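Local coordinates for DNA replication and repair protein RecF (Caldanaerobacter subterraneus subsp. tengcongensis, PDB 5Z69) that probably binds ATP and single-stranded DNA as an ABC-type ATPase that mediates recombination in DNA repair by the RecFOR pathway, at residues A[11-16]-A[47-52]; A[149-154]-A[310-315]; A[199-204]-A[232-237]; A[213-218]-A[225-230]. All blocks are in the same frame, centred on the assembly; numbering follows the deposited sequence. Where two conformers were deposited one is given.

Contact 1. Residues A[11-16]-A[47-52]; sequences KEIFVD and LEAIRL
Ile13 and Val15, two residues of one strand, press on a single turn of helix at Ala49 and Ile50, a compact case of a β-strand carrying an α-helix on alternate side chains. The end methyl of Ile13 does most of the touching: its CD1 meets Ile50 CG1 at 3.8 Å, the two branched chains crossing at a slant, and the same CD1 lies 4.2 Å from Ala49 CB and 3.9 Å from Ala49 O. That methyl therefore rests partly on another side chain and partly on the helix backbone. It gets there because the longer branch of Ile13 is fully extended, CG1 lying opposite the backbone N (chi1 -164°) and CD1 continuing the line outward. Val15, two residues on, adds a second, smaller contact, Val15 CG1 to Ala49 CB at 4.0 Å. The small methyl of Ala49 is thus touched by both strand residues. No hydrogen bond joins the two segments, and all four touching residues are buried.

Polar side chains on other faces tie each element to its surroundings: Glu48 forms salt bridges with Arg19 and Arg60, and Lys11 pairs with Glu88. Helix 43-55 begins at Lys43, at the end of the probable ATP-binding P-loop (Walker A) that includes Gly42, and Ala49 itself stands about 10 Å, side chain to ligand, from the bound nucleotide analogue. The segment axes cross at 110°. Strand 9-16 is flanked in its antiparallel sheet by strands 24-27 and 74-83, while Leu47 and Ile50 touch Phe346 of strand 345-349, so the helix is packed between the two sheets.

Contact 2. Residues A[149-154]-A[310-315]; sequences SVIDKN and EEETGE
The longer branch of Ile151 is turned between its own backbone N and carbonyl carbon (chi1 67°), which sends CD1 to one neighbour and leaves CG2 for another. Ile151 CD1 lies 3.8 Å from Glu312 CG and 3.9 Å from Glu312 CB, so it touches the aliphatic stem of the glutamate. The carboxylate beyond that stem forms a salt bridge with Lys210. The second branch, Ile151 CG2, meets Thr313 CG2 at 4.0 Å, methyl against methyl, with the two side chains crossing at about a right angle.

Thr313 works on two sides at once. Thr313 OG1 accepts from Glu315 N at 3.1 Å with a fairly straight N-H line (159°), and it also bonds to Leu309 O one turn back. Replacing Thr313 by a glycine would probably leave the CG2 methyl contact of Ile151 without its mate and Glu315 N without its side-chain acceptor.

Across the contact, Asp152 takes the N-cap position of helix 153-177, its OD2 accepting a weak bond from Asn154 N. The whole is a surface meeting of two helix ends: the junction between helices 137-151 and 153-177 faces the C-terminal end of helix 291-313, where an ST turn and Gly314, with positive phi, lead the chain out of the helix.

Contact 3. Residues A[199-204]-A[232-237]; sequences RIIKVR and LNSAGV
An Asx turn inside a type I β-turn, running from Asn233 to Gly236, forms the surface on which Ile201 of helix 186-222 rests. Ile201 reaches it with two separate methyls. Ile201 CG2, opposite the backbone N and beside the carbonyl carbon, meets Asn233 CB at 4.2 Å, the side chains crossing at about a right angle, while Ile201 CD1 at the end of the longer branch lies 3.7 Å from Ser234 OG and 4.3 Å from Ala235 CB. The hydroxyl of Ser234 is bonded to Glu274.

Asn233 shapes the loop from within. Asn233 OD1 accepts from Ala235 N at 3.0 Å, in the carbonyl plane and on a lone pair, and from Val237 N at 3.2 Å, a straighter N-H line (165°) with the donor tilted from that plane. On the other half of the amide, Asn233 ND2 donates to Val237 O at 2.7 Å, close to the amide plane. Bonds at both ends fix the amide's rotation. A leucine in its place would probably leave the amides of Ala235 and Val237 without their acceptor and Val237 O without its donor, freeing the turn to shift beneath Ile201.

Helix 186-222 passes beside this loop, which follows strand 227-232 and leads toward helix 243-256, where Ser234 touches Leu250. On other sides of the same helical turn Ile200 and Val203 lie against Tyr155 of helix 153-177, and Arg204 reaches back to Asp145 of helix 137-151.

Contact 4. Residues A[213-218]-A[225-230]; sequences NSMSKF and EKLEII
Leu227 lays its side chain over the helix turn at Met215 and Ser216, where the segments' backbones come nearest each other. Its CD1 is 4.1 Å from Met215 CB, and its CB stands 3.5 Å from Ser216 OG and 4.0 Å from Ser216 CA, so the leucine lies against both the base of the methionine and the serine next to it. With CG opposite the backbone N (chi1 -171°), the branched end is carried toward Met215 CB, with Leu227 CB beside the serine. The Ser216 hydroxyl is hydrogen-bonded to Lys212 O, one turn earlier in its own helix.

Further along the strand, Ile229 takes up the end of the methionine. Met215 SD touches Ile229 CD1 at 3.9 Å, the two side chains crossing near a right angle. Leu227 and Ile229 thus follow the alternation of a β-strand, both turned to the helix, whereas Glu228 between them starts off the other way and curls back, its OE1 accepting from Ile229 N at 2.8 Å.

The arrangement is a helix, a short connection and a strand that doubles back alongside it, the segment directions 156° apart. Strand 227-232 is paired antiparallel with strand 275-280, whose Ile278 and Ile280 also touch Leu227. On another side of the helix, Met215 and Phe218 pack against Ser304 of helix 291-313.

Contact 1 comes first along the chain and is complete before the others open. It lies in the nucleotide-binding part of the fold, its centre about 36 Å from that of contact 3 and 34 Å from that of contact 4, across the chain's centre. Contact 2 spans the longest sequence interval, and contacts 3 and 4 fall within it, one inside the other. Both of these use helix 186-222, with centres about 20 Å apart: contact 4 joins it to strand 227-232, contact 3 to the loop that follows. Contact 2 also touches contact 3, Asp152 OD1 lying 3.9 Å from Val203 CG1. Contacts 2, 3 and 4 thus lie round helix 186-222 and its neighbours, away from the ATP site.

Contact 1. Residues A[11-16]-A[47-52]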
loop_
_atom_site.group_PDB
_atom_site.type_symbol
_atom_site.label_atom_id
_atom_site.label_comp_id
_atom_site.label_asym_id
_atom_site.label_seq_id
_atom_site.Cartn_x
_atom_site.Cartn_y
_atom_site.Cartn_z
ATOM N N LYS A 11 5.641 -15.279 -40.578
ATOM C CA LYS A 11 6.161 -15.437 -41.924
ATOM C C LYS A 11 5.894 -14.184 -42.716
ATOM O O LYS A 11 6.723 -13.731 -43.500
ATOM C CB LYS A 11 5.516 -16.632 -42.642
ATOM C CG LYS A 11 5.488 -17.927 -41.841
ATOM C CD LYS A 11 4.918 -19.068 -42.699
ATOM C CE LYS A 11 4.906 -20.391 -41.954
ATOM N NZ LYS A 11 4.360 -21.454 -42.845
ATOM N N GLU A 12 4.714 -13.625 -42.507
ATOM C CA GLU A 12 4.287 -12.503 -43.296
ATOM C C GLU A 12 3.121 -11.830 -42.607
ATOM O O GLU A 12 2.457 -12.423 -41.746
ATOM C CB GLU A 12 3.874 -12.959 -44.726
ATOM C CG GLU A 12 2.573 -13.711 -44.729
ATOM C CD GLU A 12 1.994 -13.922 -46.122
ATOM O OE1 GLU A 12 2.668 -14.548 -46.961
ATOM O OE2 GLU A 12 0.861 -13.461 -46.381
ATOM N N ILE A 13 2.857 -10.591 -42.996
ATOM C CA ILE A 13 1.663 -9.911 -42.535
ATOM C C ILE A 13 1.090 -9.128 -43.705
ATOM O O ILE A 13 1.832 -8.632 -44.574
ATOM C CB ILE A 13 1.946 -8.967 -41.338
ATOM C CG1 ILE A 13 0.644 -8.582 -40.615
ATOM C CG2 ILE A 13 2.691 -7.716 -41.798
ATOM C CD1 ILE A 13 0.873 -7.847 -39.245
ATOM N N PHE A 14 -0.229 -9.019 -43.724
ATOM C CA PHE A 14 -0.906 -8.228 -44.747
ATOM C C PHE A 14 -1.696 -7.141 -44.033
ATOM O O PHE A 14 -2.485 -7.456 -43.145
ATOM C CB PHE A 14 -1.847 -9.083 -45.590
ATOM C CG PHE A 14 -2.537 -8.310 -46.689
ATOM C CD1 PHE A 14 -1.874 -8.050 -47.885
ATOM C CD2 PHE A 14 -3.835 -7.842 -46.528
ATOM C CE1 PHE A 14 -2.489 -7.326 -48.906
ATOM C CE2 PHE A 14 -4.474 -7.106 -47.550
ATOM C CZ PHE A 14 -3.803 -6.841 -48.725
ATOM N N VAL A 15 -1.482 -5.877 -44.404
ATOM C CA VAL A 15 -2.205 -4.781 -43.775
ATOM C C VAL A 15 -3.033 -3.990 -44.783
ATOM O O VAL A 15 -2.549 -3.590 -45.827
ATOM C CB VAL A 15 -1.245 -3.834 -43.019
ATOM C CG1 VAL A 15 -0.689 -4.531 -41.771
ATOM C CG2 VAL A 15 -0.093 -3.388 -43.929
ATOM N N ASP A 16 -4.295 -3.771 -44.444
ATOM C CA ASP A 16 -5.238 -3.104 -45.330
ATOM C C ASP A 16 -5.967 -1.989 -44.556
ATOM O O ASP A 16 -6.670 -2.269 -43.595
ATOM C CB ASP A 16 -6.220 -4.140 -45.899
ATOM C CG ASP A 16 -7.207 -3.546 -46.901
ATOM O OD1 ASP A 16 -6.998 -2.391 -47.348
ATOM O OD2 ASP A 16 -8.190 -4.257 -47.231
ATOM N N LEU A 47 4.488 -2.275 -36.002
ATOM C CA LEU A 47 4.598 -3.047 -34.764
ATOM C C LEU A 47 3.247 -3.186 -34.077
ATOM O O LEU A 47 2.906 -4.260 -33.549
ATOM C CB LEU A 47 5.602 -2.393 -33.812
ATOM C CG LEU A 47 6.999 -3.032 -33.780
ATOM C CD1 LEU A 47 7.499 -3.285 -35.175
ATOM C CD2 LEU A 47 7.984 -2.178 -33.040
ATOM N N GLU A 48 2.458 -2.114 -34.111
ATOM C CA GLU A 48 1.121 -2.158 -33.549
ATOM C C GLU A 48 0.266 -3.190 -34.298
ATOM O O GLU A 48 -0.524 -3.907 -33.693
ATOM C CB GLU A 48 0.469 -0.772 -33.609
ATOM C CG GLU A 48 -0.941 -0.675 -33.013
ATOM C CD GLU A 48 -1.492 0.767 -33.067
ATOM O OE1 GLU A 48 -1.917 1.303 -32.016
ATOM O OE2 GLU A 48 -1.486 1.360 -34.157
ATOM N N ALA A 49 0.423 -3.263 -35.613
ATOM C CA ALA A 49 -0.307 -4.257 -36.399
ATOM C C ALA A 49 0.146 -5.676 -36.040
ATOM O O ALA A 49 -0.667 -6.590 -35.919
ATOM C CB ALA A 49 -0.127 -3.990 -37.896
ATOM N N ILE A 50 1.445 -5.865 -35.860
ATOM C CA ILE A 50 1.947 -7.182 -35.479
ATOM C C ILE A 50 1.488 -7.573 -34.076
ATOM O O ILE A 50 1.018 -8.686 -33.869
ATOM C CB ILE A 50 3.470 -7.236 -35.560
ATOM C CG1 ILE A 50 3.886 -7.007 -37.007
ATOM C CG2 ILE A 50 3.974 -8.591 -35.061
ATOM C CD1 ILE A 50 5.318 -6.574 -37.184
ATOM N N ARG A 51 1.590 -6.651 -33.117
ATOM C CA ARG A 51 1.174 -6.916 -31.737
ATOM C C ARG A 51 -0.335 -7.153 -31.605
ATOM O O ARG A 51 -0.795 -7.872 -30.705
ATOM C CB ARG A 51 1.611 -5.752 -30.847
ATOM C CG ARG A 51 1.218 -5.872 -29.382
ATOM C CD ARG A 51 1.909 -7.017 -28.666
ATOM N NE ARG A 51 1.673 -6.926 -27.224
ATOM C CZ ARG A 51 1.897 -7.894 -26.339
ATOM N NH1 ARG A 51 2.394 -9.067 -26.723
ATOM N NH2 ARG A 51 1.622 -7.681 -25.054
ATOM N N LEU A 52 -1.107 -6.558 -32.511
ATOM C CA LEU A 52 -2.551 -6.788 -32.580
ATOM C C LEU A 52 -2.916 -8.275 -32.723
ATOM O O LEU A 52 -3.914 -8.750 -32.157
ATOM C CB LEU A 52 -3.140 -5.996 -33.758
ATOM C CG LEU A 52 -4.619 -6.214 -34.103
ATOM C CD1 LEU A 52 -5.473 -5.388 -33.124
ATOM C CD2 LEU A 52 -4.915 -5.826 -35.565
#

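Contact 2. Residues A[149-154]-A[310-315]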
loop_
_atom_site.group_PDB
_atom_site.type_symbol
_atom_site.label_atom_id
_atom_site.label_comp_id
_atom_site.label_asym_id
_atom_site.label_seq_id
_atom_site.Cartn_x
_atom_site.Cartn_y
_atom_site.Cartn_z
ATOM N N SER A 149 -2.966 -13.228 -18.234
ATOM C CA SER A 149 -3.989 -13.685 -19.147
ATOM C C SER A 149 -3.392 -14.339 -20.391
ATOM O O SER A 149 -3.922 -15.324 -20.883
ATOM C CB SER A 149 -4.897 -12.522 -19.555
ATOM O OG SER A 149 -5.549 -11.991 -18.410
ATOM N N VAL A 150 -2.281 -13.802 -20.876
ATOM C CA VAL A 150 -1.643 -14.365 -22.054
ATOM C C VAL A 150 -1.220 -15.804 -21.782
ATOM O O VAL A 150 -1.335 -16.671 -22.645
ATOM C CB VAL A 150 -0.412 -13.526 -22.495
ATOM C CG1 VAL A 150 0.498 -14.348 -23.425
ATOM C CG2 VAL A 150 -0.890 -12.257 -23.205
ATOM N N ILE A 151 -0.753 -16.082 -20.568
ATOM C CA ILE A 151 -0.242 -17.415 -20.344
ATOM C C ILE A 151 -1.233 -18.309 -19.607
ATOM O O ILE A 151 -1.052 -19.517 -19.562
ATOM C CB ILE A 151 1.120 -17.360 -19.617
ATOM C CG1 ILE A 151 1.011 -16.833 -18.200
ATOM C CG2 ILE A 151 2.046 -16.423 -20.358
ATOM C CD1 ILE A 151 2.386 -16.622 -17.567
ATOM N N ASP A 152 -2.321 -17.743 -19.097
ATOM C CA ASP A 152 -3.208 -18.525 -18.222
ATOM C C ASP A 152 -4.675 -18.235 -18.525
ATOM O O ASP A 152 -5.253 -17.239 -18.065
ATOM C CB ASP A 152 -2.877 -18.241 -16.736
ATOM C CG ASP A 152 -3.755 -19.028 -15.750
ATOM O OD1 ASP A 152 -3.486 -18.946 -14.525
ATOM O OD2 ASP A 152 -4.710 -19.713 -16.165
ATOM N N LYS A 153 -5.278 -19.150 -19.270
ATOM C CA LYS A 153 -6.648 -19.001 -19.747
ATOM C C LYS A 153 -7.682 -19.030 -18.616
ATOM O O LYS A 153 -8.719 -18.375 -18.699
ATOM C CB LYS A 153 -6.946 -20.098 -20.781
ATOM C CG LYS A 153 -8.059 -19.757 -21.754
ATOM N N ASN A 154 -7.404 -19.773 -17.548
ATOM C CA ASN A 154 -8.350 -19.856 -16.443
ATOM C C ASN A 154 -8.402 -18.552 -15.660
ATOM O O ASN A 154 -9.449 -18.161 -15.144
ATOM C CB ASN A 154 -7.999 -21.026 -15.523
ATOM C CG ASN A 154 -8.125 -22.367 -16.232
ATOM O OD1 ASN A 154 -9.076 -22.592 -16.982
ATOM N ND2 ASN A 154 -7.155 -23.248 -16.019
ATOM N N GLU A 310 8.210 -17.714 -21.667
ATOM C CA GLU A 310 8.829 -18.907 -22.274
ATOM C C GLU A 310 8.689 -20.160 -21.419
ATOM O O GLU A 310 8.348 -21.239 -21.912
ATOM C CB GLU A 310 10.307 -18.674 -22.530
ATOM C CG GLU A 310 10.588 -17.564 -23.487
ATOM C CD GLU A 310 12.042 -17.533 -23.893
ATOM O OE1 GLU A 310 12.832 -16.881 -23.171
ATOM O OE2 GLU A 310 12.390 -18.170 -24.914
ATOM N N GLU A 311 8.956 -20.007 -20.128
ATOM C CA GLU A 311 8.908 -21.129 -19.201
ATOM C C GLU A 311 7.486 -21.645 -19.023
ATOM O O GLU A 311 7.258 -22.847 -19.007
ATOM C CB GLU A 311 9.499 -20.725 -17.843
ATOM C CG GLU A 311 10.828 -21.390 -17.528
ATOM C CD GLU A 311 10.688 -22.875 -17.213
ATOM O OE1 GLU A 311 9.585 -23.300 -16.801
ATOM O OE2 GLU A 311 11.683 -23.615 -17.378
ATOM N N GLU A 312 6.523 -20.739 -18.882
ATOM C CA GLU A 312 5.145 -21.174 -18.674
ATOM C C GLU A 312 4.503 -21.777 -19.936
ATOM O O GLU A 312 3.731 -22.731 -19.838
ATOM C CB GLU A 312 4.294 -20.012 -18.156
ATOM C CG GLU A 312 4.725 -19.520 -16.780
ATOM C CD GLU A 312 4.566 -20.582 -15.701
ATOM O OE1 GLU A 312 3.584 -21.355 -15.767
ATOM O OE2 GLU A 312 5.426 -20.648 -14.798
ATOM N N THR A 313 4.812 -21.252 -21.117
ATOM C CA THR A 313 4.138 -21.772 -22.322
ATOM C C THR A 313 4.918 -22.848 -23.065
ATOM O O THR A 313 4.352 -23.561 -23.906
ATOM C CB THR A 313 3.843 -20.661 -23.332
ATOM O OG1 THR A 313 5.078 -20.077 -23.776
ATOM C CG2 THR A 313 2.954 -19.586 -22.699
ATOM N N GLY A 314 6.222 -22.940 -22.800
ATOM C CA GLY A 314 7.087 -23.804 -23.595
ATOM C C GLY A 314 7.258 -23.350 -25.041
ATOM O O GLY A 314 7.779 -24.086 -25.875
ATOM N N GLU A 315 6.810 -22.130 -25.344
ATOM C CA GLU A 315 7.020 -21.536 -26.652
ATOM C C GLU A 315 8.067 -20.431 -26.599
ATOM O O GLU A 315 8.245 -19.768 -25.573
ATOM C CB GLU A 315 5.697 -20.959 -27.201
ATOM C CG GLU A 315 4.543 -21.952 -27.289
ATOM C CD GLU A 315 4.276 -22.447 -28.716
ATOM O OE1 GLU A 315 3.273 -23.177 -28.897
ATOM O OE2 GLU A 315 5.056 -22.132 -29.658
#

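Contact 3. Residues A[199-204]-A[232-237]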
loop_
_atom_site.group_PDB
_atom_site.type_symbol
_atom_site.label_atom_id
_atom_site.label_comp_id
_atom_site.label_asym_id
_atom_site.label_seq_id
_atom_site.Cartn_x
_atom_site.Cartn_y
_atom_site.Cartn_z
ATOM N N ARG A 199 -9.589 -16.148 -6.111
ATOM C CA ARG A 199 -8.835 -16.874 -7.142
ATOM C C ARG A 199 -7.843 -15.968 -7.872
ATOM O O ARG A 199 -6.708 -16.353 -8.141
ATOM C CB ARG A 199 -9.788 -17.515 -8.125
ATOM C CG ARG A 199 -10.481 -18.709 -7.546
ATOM C CD ARG A 199 -10.854 -19.669 -8.643
ATOM N NE ARG A 199 -11.943 -19.145 -9.449
ATOM C CZ ARG A 199 -13.221 -19.353 -9.170
ATOM N NH1 ARG A 199 -13.548 -20.065 -8.101
ATOM N NH2 ARG A 199 -14.170 -18.853 -9.954
ATOM N N ILE A 200 -8.266 -14.744 -8.146
ATOM C CA ILE A 200 -7.440 -13.782 -8.861
ATOM C C ILE A 200 -6.239 -13.345 -8.012
ATOM O O ILE A 200 -5.106 -13.286 -8.501
ATOM C CB ILE A 200 -8.307 -12.579 -9.281
ATOM C CG1 ILE A 200 -9.093 -12.929 -10.561
ATOM C CG2 ILE A 200 -7.472 -11.315 -9.489
ATOM C CD1 ILE A 200 -10.358 -12.100 -10.731
ATOM N N ILE A 201 -6.488 -13.044 -6.741
ATOM C CA ILE A 201 -5.398 -12.682 -5.837
ATOM C C ILE A 201 -4.377 -13.809 -5.774
ATOM O O ILE A 201 -3.170 -13.575 -5.875
ATOM C CB ILE A 201 -5.930 -12.362 -4.423
ATOM C CG1 ILE A 201 -6.571 -10.977 -4.428
ATOM C CG2 ILE A 201 -4.806 -12.449 -3.376
ATOM C CD1 ILE A 201 -7.561 -10.754 -3.306
ATOM N N LYS A 202 -4.864 -15.040 -5.655
ATOM C CA LYS A 202 -3.970 -16.191 -5.561
ATOM C C LYS A 202 -3.050 -16.291 -6.778
ATOM O O LYS A 202 -1.839 -16.487 -6.642
ATOM C CB LYS A 202 -4.768 -17.489 -5.408
ATOM C CG LYS A 202 -3.870 -18.701 -5.201
ATOM C CD LYS A 202 -4.371 -19.942 -5.916
ATOM C CE LYS A 202 -4.123 -19.850 -7.423
ATOM N NZ LYS A 202 -4.517 -21.086 -8.172
ATOM N N VAL A 203 -3.615 -16.141 -7.970
ATOM C CA VAL A 203 -2.802 -16.253 -9.165
ATOM C C VAL A 203 -1.881 -15.050 -9.343
ATOM O O VAL A 203 -0.724 -15.200 -9.766
ATOM C CB VAL A 203 -3.675 -16.416 -10.418
ATOM C CG1 VAL A 203 -2.806 -16.340 -11.684
ATOM C CG2 VAL A 203 -4.447 -17.726 -10.342
ATOM N N ARG A 204 -2.380 -13.860 -9.027
ATOM C CA ARG A 204 -1.535 -12.672 -9.098
ATOM C C ARG A 204 -0.315 -12.828 -8.199
ATOM O O ARG A 204 0.795 -12.434 -8.577
ATOM C CB ARG A 204 -2.300 -11.412 -8.707
ATOM C CG ARG A 204 -3.219 -10.874 -9.794
ATOM C CD ARG A 204 -3.884 -9.581 -9.339
ATOM N NE ARG A 204 -4.724 -9.048 -10.396
ATOM C CZ ARG A 204 -5.458 -7.951 -10.296
ATOM N NH1 ARG A 204 -5.470 -7.250 -9.164
ATOM N NH2 ARG A 204 -6.189 -7.560 -11.332
ATOM N N LEU A 232 0.198 -5.318 -2.765
ATOM C CA LEU A 232 -0.856 -4.699 -1.967
ATOM C C LEU A 232 -2.221 -5.231 -2.372
ATOM O O LEU A 232 -2.990 -4.531 -3.055
ATOM C CB LEU A 232 -0.824 -3.176 -2.121
ATOM C CG LEU A 232 0.520 -2.512 -1.821
ATOM C CD1 LEU A 232 0.369 -0.997 -1.781
ATOM C CD2 LEU A 232 1.064 -3.043 -0.509
ATOM N N ASN A 233 -2.531 -6.458 -1.960
ATOM C CA ASN A 233 -3.811 -7.057 -2.330
ATOM C C ASN A 233 -4.970 -6.539 -1.480
ATOM O O ASN A 233 -4.773 -5.930 -0.409
ATOM C CB ASN A 233 -3.741 -8.586 -2.261
ATOM C CG ASN A 233 -3.576 -9.104 -0.855
ATOM O OD1 ASN A 233 -4.536 -9.158 -0.082
ATOM N ND2 ASN A 233 -2.362 -9.522 -0.521
ATOM N N SER A 234 -6.180 -6.786 -1.964
ATOM C CA SER A 234 -7.372 -6.156 -1.400
ATOM C C SER A 234 -7.902 -6.914 -0.184
ATOM O O SER A 234 -8.852 -6.469 0.462
ATOM C CB SER A 234 -8.468 -6.046 -2.460
ATOM O OG SER A 234 -8.563 -7.239 -3.225
ATOM N N ALA A 235 -7.296 -8.061 0.099
ATOM C CA ALA A 235 -7.668 -8.886 1.237
ATOM C C ALA A 235 -6.858 -8.463 2.472
ATOM O O ALA A 235 -7.149 -8.920 3.568
ATOM C CB ALA A 235 -7.442 -10.350 0.942
ATOM N N GLY A 236 -5.850 -7.619 2.247
ATOM C CA GLY A 236 -5.008 -7.051 3.273
ATOM C C GLY A 236 -4.087 -8.137 3.839
ATOM O O GLY A 236 -3.533 -8.006 4.915
ATOM N N VAL A 237 -3.897 -9.208 3.068
ATOM C CA VAL A 237 -3.147 -10.360 3.574
ATOM C C VAL A 237 -1.671 -10.251 3.132
ATOM O O VAL A 237 -1.377 -10.169 1.923
ATOM C CB VAL A 237 -3.808 -11.658 3.057
ATOM C CG1 VAL A 237 -2.986 -12.913 3.373
ATOM C CG2 VAL A 237 -5.184 -11.804 3.634
#

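Contact 4. Residues A[213-218]-A[225-230]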
loop_
_atom_site.group_PDB
_atom_site.type_symbol
_atom_site.label_atom_id
_atom_site.label_comp_id
_atom_site.label_asym_id
_atom_site.label_seq_id
_atom_site.Cartn_x
_atom_site.Cartn_y
_atom_site.Cartn_z
ATOM N N ASN A 213 11.514 -13.137 -8.277
ATOM C CA ASN A 213 12.667 -14.017 -8.515
ATOM C C ASN A 213 13.443 -13.688 -9.785
ATOM O O ASN A 213 14.665 -13.540 -9.762
ATOM C CB ASN A 213 12.240 -15.484 -8.616
ATOM C CG ASN A 213 11.586 -16.002 -7.359
ATOM O OD1 ASN A 213 11.861 -15.531 -6.255
ATOM N ND2 ASN A 213 10.713 -16.995 -7.520
ATOM N N SER A 214 12.724 -13.610 -10.902
ATOM C CA SER A 214 13.359 -13.365 -12.184
ATOM C C SER A 214 13.941 -11.960 -12.261
ATOM O O SER A 214 15.033 -11.762 -12.781
ATOM C CB SER A 214 12.361 -13.583 -13.332
ATOM O OG SER A 214 13.027 -13.496 -14.573
ATOM N N MET A 215 13.213 -10.980 -11.744
ATOM C CA MET A 215 13.701 -9.610 -11.785
ATOM C C MET A 215 14.915 -9.406 -10.892
ATOM O O MET A 215 15.778 -8.594 -11.213
ATOM C CB MET A 215 12.631 -8.618 -11.345
ATOM C CG MET A 215 11.514 -8.373 -12.302
ATOM S SD MET A 215 10.464 -7.119 -11.549
ATOM C CE MET A 215 11.232 -5.612 -12.047
ATOM N N SER A 216 14.949 -10.099 -9.754
ATOM C CA SER A 216 16.090 -10.006 -8.834
ATOM C C SER A 216 17.341 -10.530 -9.506
ATOM O O SER A 216 18.437 -10.007 -9.302
ATOM C CB SER A 216 15.836 -10.787 -7.547
ATOM O OG SER A 216 14.901 -10.127 -6.725
ATOM N N LYS A 217 17.165 -11.579 -10.304
ATOM C CA LYS A 217 18.262 -12.148 -11.061
ATOM C C LYS A 217 18.780 -11.119 -12.071
ATOM O O LYS A 217 19.971 -10.840 -12.117
ATOM C CB LYS A 217 17.814 -13.441 -11.756
ATOM C CG LYS A 217 18.924 -14.265 -12.409
ATOM C CD LYS A 217 19.175 -13.881 -13.870
ATOM C CE LYS A 217 17.900 -13.952 -14.710
ATOM N NZ LYS A 217 17.377 -15.338 -14.900
ATOM N N PHE A 218 17.886 -10.541 -12.869
ATOM C CA PHE A 218 18.310 -9.599 -13.907
ATOM C C PHE A 218 18.902 -8.312 -13.325
ATOM O O PHE A 218 19.935 -7.826 -13.793
ATOM C CB PHE A 218 17.141 -9.264 -14.843
ATOM C CG PHE A 218 16.803 -10.366 -15.809
ATOM C CD1 PHE A 218 17.680 -10.701 -16.831
ATOM C CD2 PHE A 218 15.609 -11.067 -15.706
ATOM C CE1 PHE A 218 17.376 -11.714 -17.726
ATOM C CE2 PHE A 218 15.305 -12.084 -16.596
ATOM C CZ PHE A 218 16.193 -12.409 -17.603
ATOM N N GLU A 225 21.938 -4.224 -7.762
ATOM C CA GLU A 225 20.994 -3.747 -6.747
ATOM C C GLU A 225 19.980 -4.829 -6.374
ATOM O O GLU A 225 19.788 -5.799 -7.111
ATOM C CB GLU A 225 20.276 -2.487 -7.228
ATOM C CG GLU A 225 21.189 -1.279 -7.322
ATOM C CD GLU A 225 20.601 -0.162 -8.151
ATOM O OE1 GLU A 225 19.702 -0.440 -8.971
ATOM O OE2 GLU A 225 21.040 0.994 -7.992
ATOM N N LYS A 226 19.343 -4.654 -5.221
ATOM C CA LYS A 226 18.479 -5.686 -4.655
ATOM C C LYS A 226 17.001 -5.365 -4.878
ATOM O O LYS A 226 16.541 -4.273 -4.517
ATOM C CB LYS A 226 18.766 -5.851 -3.155
ATOM N N LEU A 227 16.259 -6.306 -5.467
ATOM C CA LEU A 227 14.845 -6.088 -5.800
ATOM C C LEU A 227 13.920 -6.711 -4.778
ATOM O O LEU A 227 14.092 -7.873 -4.394
ATOM C CB LEU A 227 14.492 -6.669 -7.190
ATOM C CG LEU A 227 13.118 -6.390 -7.844
ATOM C CD1 LEU A 227 12.008 -7.379 -7.499
ATOM C CD2 LEU A 227 12.677 -4.985 -7.591
ATOM N N GLU A 228 12.918 -5.947 -4.371
ATOM C CA GLU A 228 11.794 -6.522 -3.656
ATOM C C GLU A 228 10.463 -6.103 -4.317
ATOM O O GLU A 228 10.355 -5.022 -4.908
ATOM C CB GLU A 228 11.814 -6.122 -2.167
ATOM C CG GLU A 228 10.835 -6.932 -1.304
ATOM C CD GLU A 228 10.963 -8.429 -1.535
ATOM O OE1 GLU A 228 10.236 -8.967 -2.399
ATOM O OE2 GLU A 228 11.804 -9.065 -0.864
ATOM N N ILE A 229 9.459 -6.974 -4.227
ATOM C CA ILE A 229 8.129 -6.660 -4.735
ATOM C C ILE A 229 7.092 -6.860 -3.656
ATOM O O ILE A 229 6.990 -7.946 -3.091
ATOM C CB ILE A 229 7.756 -7.536 -5.974
ATOM C CG1 ILE A 229 8.546 -7.072 -7.192
ATOM C CG2 ILE A 229 6.263 -7.454 -6.281
ATOM C CD1 ILE A 229 8.221 -7.801 -8.430
ATOM N N ILE A 230 6.315 -5.814 -3.384
ATOM C CA ILE A 230 5.242 -5.888 -2.391
ATOM C C ILE A 230 3.873 -5.856 -3.063
ATOM O O ILE A 230 3.538 -4.905 -3.766
ATOM C CB ILE A 230 5.308 -4.728 -1.372
ATOM C CG1 ILE A 230 6.707 -4.624 -0.765
ATOM C CG2 ILE A 230 4.250 -4.917 -0.288
ATOM C CD1 ILE A 230 7.127 -5.869 -0.038
#